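PDB 4GPS: decapping and exoribonuclease protein 1 from Kluyveromyces lactis, which removes NAD caps and guanosine caps from RNA 5' ends and degrades RNA in the 5'-3' direction, using a divalent metal cation. Local coordinates for residues 289-300 with 323-333. Sequence-based numbering, arbitrary orientation.
Sequences DTYTEIKSSVHF and KSDLLIGFRNS
Phe330 wedges between two rings of the other segment at the tightly packed end of this parallel strand pair. The His299 ring lies almost flat against it in an offset stack (planes at 5°, centroids 4.7 Å apart), while Phe330 turns its CE2 edge to the face of Phe300, CE2 coming 3.6 Å from Phe300 CE1. With CG anti to its carbonyl carbon (chi1 -62°), the Phe330 ring leans back over Ile328 CG2, and Ile328 CD1 meets the edge of Phe300. Cutting Phe330 back to an alanine is likely to open a gap between His299 and Phe300, costing His299 its stacking partner and Phe300 the edge against its face. Between Tyr291 and Arg331, seven backbone hydrogen bonds join the strands; Gly329 N reaches Lys295 O at 2.9 Å. Glu293, a metal ligand, takes a weak bond from Ser324 OG to its OE2 (3.3 Å), which also forms a salt bridge with Arg182. The opposite end is looser, where Asp289 and Lys323 lie exposed to solvent: Lys323 NZ bonds Asp289 O at 3.1 Å from above the carbonyl plane, makes only a long salt bridge to Asp289 OD2 (3.8 Å), and sits over the Tyr291 ring as a cation-pi partner. Ile294 also belongs to the metal site of this PD-(D/E)XK-type nuclease core, and Lys295 probably to the substrate site. Helix 305-319 links the two strands in a beta-alpha-beta crossover and packs against Glu293, Phe300 and Leu326; strands 273-285 and 338-344 flank the pair, antiparallel to 290-297 and 325-331 respectively.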
loop_
_atom_site.group_PDB
_atom_site.type_symbol
_atom_site.label_atom_id
_atom_site.label_comp_id
_atom_site.label_asym_id
_atom_site.label_seq_id
_atom_site.Cartn_x
_atom_site.Cartn_y
_atom_site.Cartn_z
ATOM N N ASP A 289 -4.820 -6.469 -18.944
ATOM C CA ASP A 289 -5.845 -6.623 -17.908
ATOM C C ASP A 289 -5.216 -6.697 -16.510
ATOM O O ASP A 289 -5.565 -7.532 -15.671
ATOM C CB ASP A 289 -6.697 -7.867 -18.150
ATOM C CG ASP A 289 -7.933 -7.875 -17.281
ATOM O OD1 ASP A 289 -8.540 -6.788 -17.134
ATOM O OD2 ASP A 289 -8.295 -8.945 -16.749
ATOM N N THR A 290 -4.294 -5.782 -16.272
ATOM C CA THR A 290 -3.545 -5.742 -15.044
ATOM C C THR A 290 -3.588 -4.351 -14.425
ATOM O O THR A 290 -3.310 -3.342 -15.083
ATOM C CB THR A 290 -2.074 -6.140 -15.360
ATOM O OG1 THR A 290 -2.041 -7.500 -15.833
ATOM C CG2 THR A 290 -1.167 -5.967 -14.138
ATOM N N TYR A 291 -3.960 -4.285 -13.160
ATOM C CA TYR A 291 -3.945 -2.990 -12.501
ATOM C C TYR A 291 -2.527 -2.429 -12.630
ATOM O O TYR A 291 -1.547 -3.176 -12.563
ATOM C CB TYR A 291 -4.304 -3.149 -11.027
ATOM C CG TYR A 291 -5.754 -3.434 -10.803
ATOM C CD1 TYR A 291 -6.735 -2.629 -11.399
ATOM C CD2 TYR A 291 -6.156 -4.464 -9.947
ATOM C CE1 TYR A 291 -8.090 -2.836 -11.146
ATOM C CE2 TYR A 291 -7.505 -4.681 -9.680
ATOM C CZ TYR A 291 -8.467 -3.866 -10.276
ATOM O OH TYR A 291 -9.782 -4.061 -9.957
ATOM N N THR A 292 -2.431 -1.118 -12.817
ATOM C CA THR A 292 -1.153 -0.424 -12.985
ATOM C C THR A 292 -1.140 0.823 -12.069
ATOM O O THR A 292 -1.935 1.754 -12.241
ATOM C CB THR A 292 -0.985 -0.030 -14.468
ATOM O OG1 THR A 292 -0.996 -1.232 -15.254
ATOM C CG2 THR A 292 0.339 0.763 -14.704
ATOM N N GLU A 293 -0.256 0.802 -11.073
ATOM C CA GLU A 293 -0.129 1.875 -10.097
ATOM C C GLU A 293 0.982 2.808 -10.583
ATOM O O GLU A 293 2.116 2.385 -10.850
ATOM C CB GLU A 293 0.189 1.289 -8.712
ATOM C CG GLU A 293 -0.698 0.087 -8.379
ATOM C CD GLU A 293 -1.018 -0.045 -6.909
ATOM O OE1 GLU A 293 -1.420 0.966 -6.306
ATOM O OE2 GLU A 293 -0.884 -1.155 -6.357
ATOM N N ILE A 294 0.609 4.073 -10.716
ATOM C CA ILE A 294 1.452 5.136 -11.221
ATOM C C ILE A 294 2.196 5.903 -10.117
ATOM O O ILE A 294 1.599 6.361 -9.137
ATOM C CB ILE A 294 0.564 6.088 -12.047
ATOM C CG1 ILE A 294 -0.111 5.257 -13.148
ATOM C CG2 ILE A 294 1.376 7.287 -12.593
ATOM C CD1 ILE A 294 -1.034 6.032 -14.013
ATOM N N LYS A 295 3.510 6.012 -10.283
ATOM C CA LYS A 295 4.361 6.717 -9.319
ATOM C C LYS A 295 5.185 7.786 -10.045
ATOM O O LYS A 295 5.702 7.560 -11.155
ATOM C CB LYS A 295 5.309 5.737 -8.597
ATOM C CG LYS A 295 4.626 4.741 -7.681
ATOM C CD LYS A 295 3.992 5.432 -6.472
ATOM C CE LYS A 295 3.323 4.445 -5.574
ATOM N NZ LYS A 295 2.683 5.096 -4.417
ATOM N N SER A 296 5.271 8.946 -9.413
ATOM C CA SER A 296 6.038 10.072 -9.920
ATOM C C SER A 296 7.370 10.063 -9.160
ATOM O O SER A 296 7.386 9.984 -7.940
ATOM C CB SER A 296 5.286 11.368 -9.631
ATOM O OG SER A 296 6.038 12.492 -10.029
ATOM N N SER A 297 8.493 10.148 -9.866
ATOM C CA SER A 297 9.775 10.131 -9.167
ATOM C C SER A 297 10.909 10.861 -9.885
ATOM O O SER A 297 10.836 11.190 -11.065
ATOM C CB SER A 297 10.201 8.672 -8.948
ATOM O OG SER A 297 11.245 8.551 -8.010
ATOM N N VAL A 298 11.968 11.112 -9.146
ATOM C CA VAL A 298 13.150 11.702 -9.734
ATOM C C VAL A 298 14.026 10.413 -9.854
ATOM O O VAL A 298 13.760 9.435 -9.139
ATOM C CB VAL A 298 13.689 12.762 -8.741
ATOM C CG1 VAL A 298 14.893 12.281 -8.033
ATOM C CG2 VAL A 298 13.863 14.078 -9.450
ATOM N N HIS A 299 15.004 10.352 -10.761
ATOM C CA HIS A 299 15.831 9.135 -10.863
ATOM C C HIS A 299 16.346 8.668 -9.490
ATOM O O HIS A 299 16.731 9.472 -8.643
ATOM C CB HIS A 299 16.984 9.322 -11.871
ATOM C CG HIS A 299 16.555 9.136 -13.305
ATOM N ND1 HIS A 299 16.184 7.905 -13.822
ATOM C CD2 HIS A 299 16.375 10.030 -14.309
ATOM C CE1 HIS A 299 15.794 8.054 -15.077
ATOM N NE2 HIS A 299 15.900 9.332 -15.397
ATOM N N PHE A 300 16.322 7.353 -9.281
ATOM C CA PHE A 300 16.688 6.760 -7.998
ATOM C C PHE A 300 18.129 6.785 -7.600
ATOM O O PHE A 300 19.008 6.502 -8.405
ATOM C CB PHE A 300 16.216 5.308 -7.938
ATOM C CG PHE A 300 14.730 5.167 -7.883
ATOM C CD1 PHE A 300 14.051 4.395 -8.841
ATOM C CD2 PHE A 300 13.997 5.830 -6.904
ATOM C CE1 PHE A 300 12.661 4.294 -8.823
ATOM C CE2 PHE A 300 12.595 5.732 -6.878
ATOM C CZ PHE A 300 11.933 4.964 -7.844
ATOM N N LYS A 323 -2.657 -9.107 -8.343
ATOM C CA LYS A 323 -1.988 -8.845 -9.631
ATOM C C LYS A 323 -1.832 -7.338 -9.714
ATOM O O LYS A 323 -2.791 -6.619 -9.479
ATOM C CB LYS A 323 -2.882 -9.280 -10.818
ATOM C CG LYS A 323 -4.111 -8.276 -11.051
ATOM C CD LYS A 323 -5.193 -8.665 -12.118
ATOM C CE LYS A 323 -6.360 -7.624 -12.122
ATOM N NZ LYS A 323 -7.419 -7.809 -13.193
ATOM N N SER A 324 -0.665 -6.835 -10.074
ATOM C CA SER A 324 -0.523 -5.384 -10.148
ATOM C C SER A 324 0.846 -5.002 -10.627
ATOM O O SER A 324 1.839 -5.532 -10.157
ATOM C CB SER A 324 -0.760 -4.767 -8.772
ATOM O OG SER A 324 -0.447 -3.403 -8.773
ATOM N N ASP A 325 0.915 -4.095 -11.582
ATOM C CA ASP A 325 2.218 -3.652 -12.061
ATOM C C ASP A 325 2.422 -2.202 -11.680
ATOM O O ASP A 325 1.472 -1.501 -11.299
ATOM C CB ASP A 325 2.342 -3.814 -13.581
ATOM C CG ASP A 325 2.544 -5.263 -13.994
ATOM O OD1 ASP A 325 2.985 -6.077 -13.149
ATOM O OD2 ASP A 325 2.280 -5.595 -15.165
ATOM N N LEU A 326 3.668 -1.762 -11.760
ATOM C CA LEU A 326 4.000 -0.388 -11.462
ATOM C C LEU A 326 4.440 0.269 -12.740
ATOM O O LEU A 326 5.016 -0.373 -13.611
ATOM C CB LEU A 326 5.151 -0.314 -10.470
ATOM C CG LEU A 326 4.813 -0.623 -9.023
ATOM C CD1 LEU A 326 6.064 -0.964 -8.233
ATOM C CD2 LEU A 326 4.162 0.573 -8.433
ATOM N N LEU A 327 4.150 1.555 -12.847
ATOM C CA LEU A 327 4.564 2.366 -13.977
ATOM C C LEU A 327 5.133 3.647 -13.338
ATOM O O LEU A 327 4.445 4.377 -12.608
ATOM C CB LEU A 327 3.388 2.695 -14.893
ATOM C CG LEU A 327 3.745 3.608 -16.078
ATOM C CD1 LEU A 327 4.826 2.929 -16.971
ATOM C CD2 LEU A 327 2.447 3.932 -16.891
ATOM N N ILE A 328 6.405 3.898 -13.580
ATOM C CA ILE A 328 7.041 5.047 -12.996
ATOM C C ILE A 328 7.392 6.109 -14.024
ATOM O O ILE A 328 7.900 5.814 -15.119
ATOM C CB ILE A 328 8.291 4.606 -12.244
ATOM C CG1 ILE A 328 7.850 3.758 -11.059
ATOM C CG2 ILE A 328 9.148 5.824 -11.833
ATOM C CD1 ILE A 328 8.987 3.265 -10.197
ATOM N N GLY A 329 7.063 7.345 -13.677
ATOM C CA GLY A 329 7.379 8.464 -14.539
ATOM C C GLY A 329 8.500 9.249 -13.872
ATOM O O GLY A 329 8.293 9.855 -12.813
ATOM N N PHE A 330 9.688 9.216 -14.461
ATOM C CA PHE A 330 10.819 9.932 -13.890
ATOM C C PHE A 330 10.867 11.299 -14.518
ATOM O O PHE A 330 10.760 11.442 -15.737
ATOM C CB PHE A 330 12.132 9.193 -14.165
ATOM C CG PHE A 330 12.194 7.821 -13.562
ATOM C CD1 PHE A 330 11.811 6.710 -14.287
ATOM C CD2 PHE A 330 12.681 7.631 -12.274
ATOM C CE1 PHE A 330 11.917 5.419 -13.736
ATOM C CE2 PHE A 330 12.785 6.348 -11.720
ATOM C CZ PHE A 330 12.402 5.247 -12.458
ATOM N N ARG A 331 10.999 12.313 -13.687
ATOM C CA ARG A 331 11.059 13.658 -14.221
ATOM C C ARG A 331 12.442 14.228 -14.002
ATOM O O ARG A 331 13.130 13.830 -13.073
ATOM C CB ARG A 331 10.018 14.575 -13.555
ATOM C CG ARG A 331 10.291 14.842 -12.101
ATOM C CD ARG A 331 9.296 15.839 -11.493
ATOM N NE ARG A 331 9.714 16.164 -10.125
ATOM C CZ ARG A 331 9.618 15.323 -9.098
ATOM N NH1 ARG A 331 9.097 14.107 -9.270
ATOM N NH2 ARG A 331 10.093 15.672 -7.907
ATOM N N ASN A 332 12.833 15.151 -14.883
ATOM C CA ASN A 332 14.113 15.855 -14.794
ATOM C C ASN A 332 14.008 16.682 -13.502
ATOM O O ASN A 332 12.979 17.324 -13.261
ATOM C CB ASN A 332 14.251 16.792 -15.993
ATOM C CG ASN A 332 15.598 17.455 -16.059
ATOM O OD1 ASN A 332 16.584 16.827 -16.439
ATOM N ND2 ASN A 332 15.657 18.726 -15.676
ATOM N N SER A 333 15.047 16.679 -12.671
ATOM C CA SER A 333 14.989 17.431 -11.409
ATOM C C SER A 333 14.818 18.922 -11.644
ATOM O O SER A 333 13.993 19.566 -10.994
ATOM C CB SER A 333 16.257 17.205 -10.573
ATOM O OG SER A 333 16.426 15.825 -10.257
HETATM O O HOH W 1 15.600 12.680 -12.525
#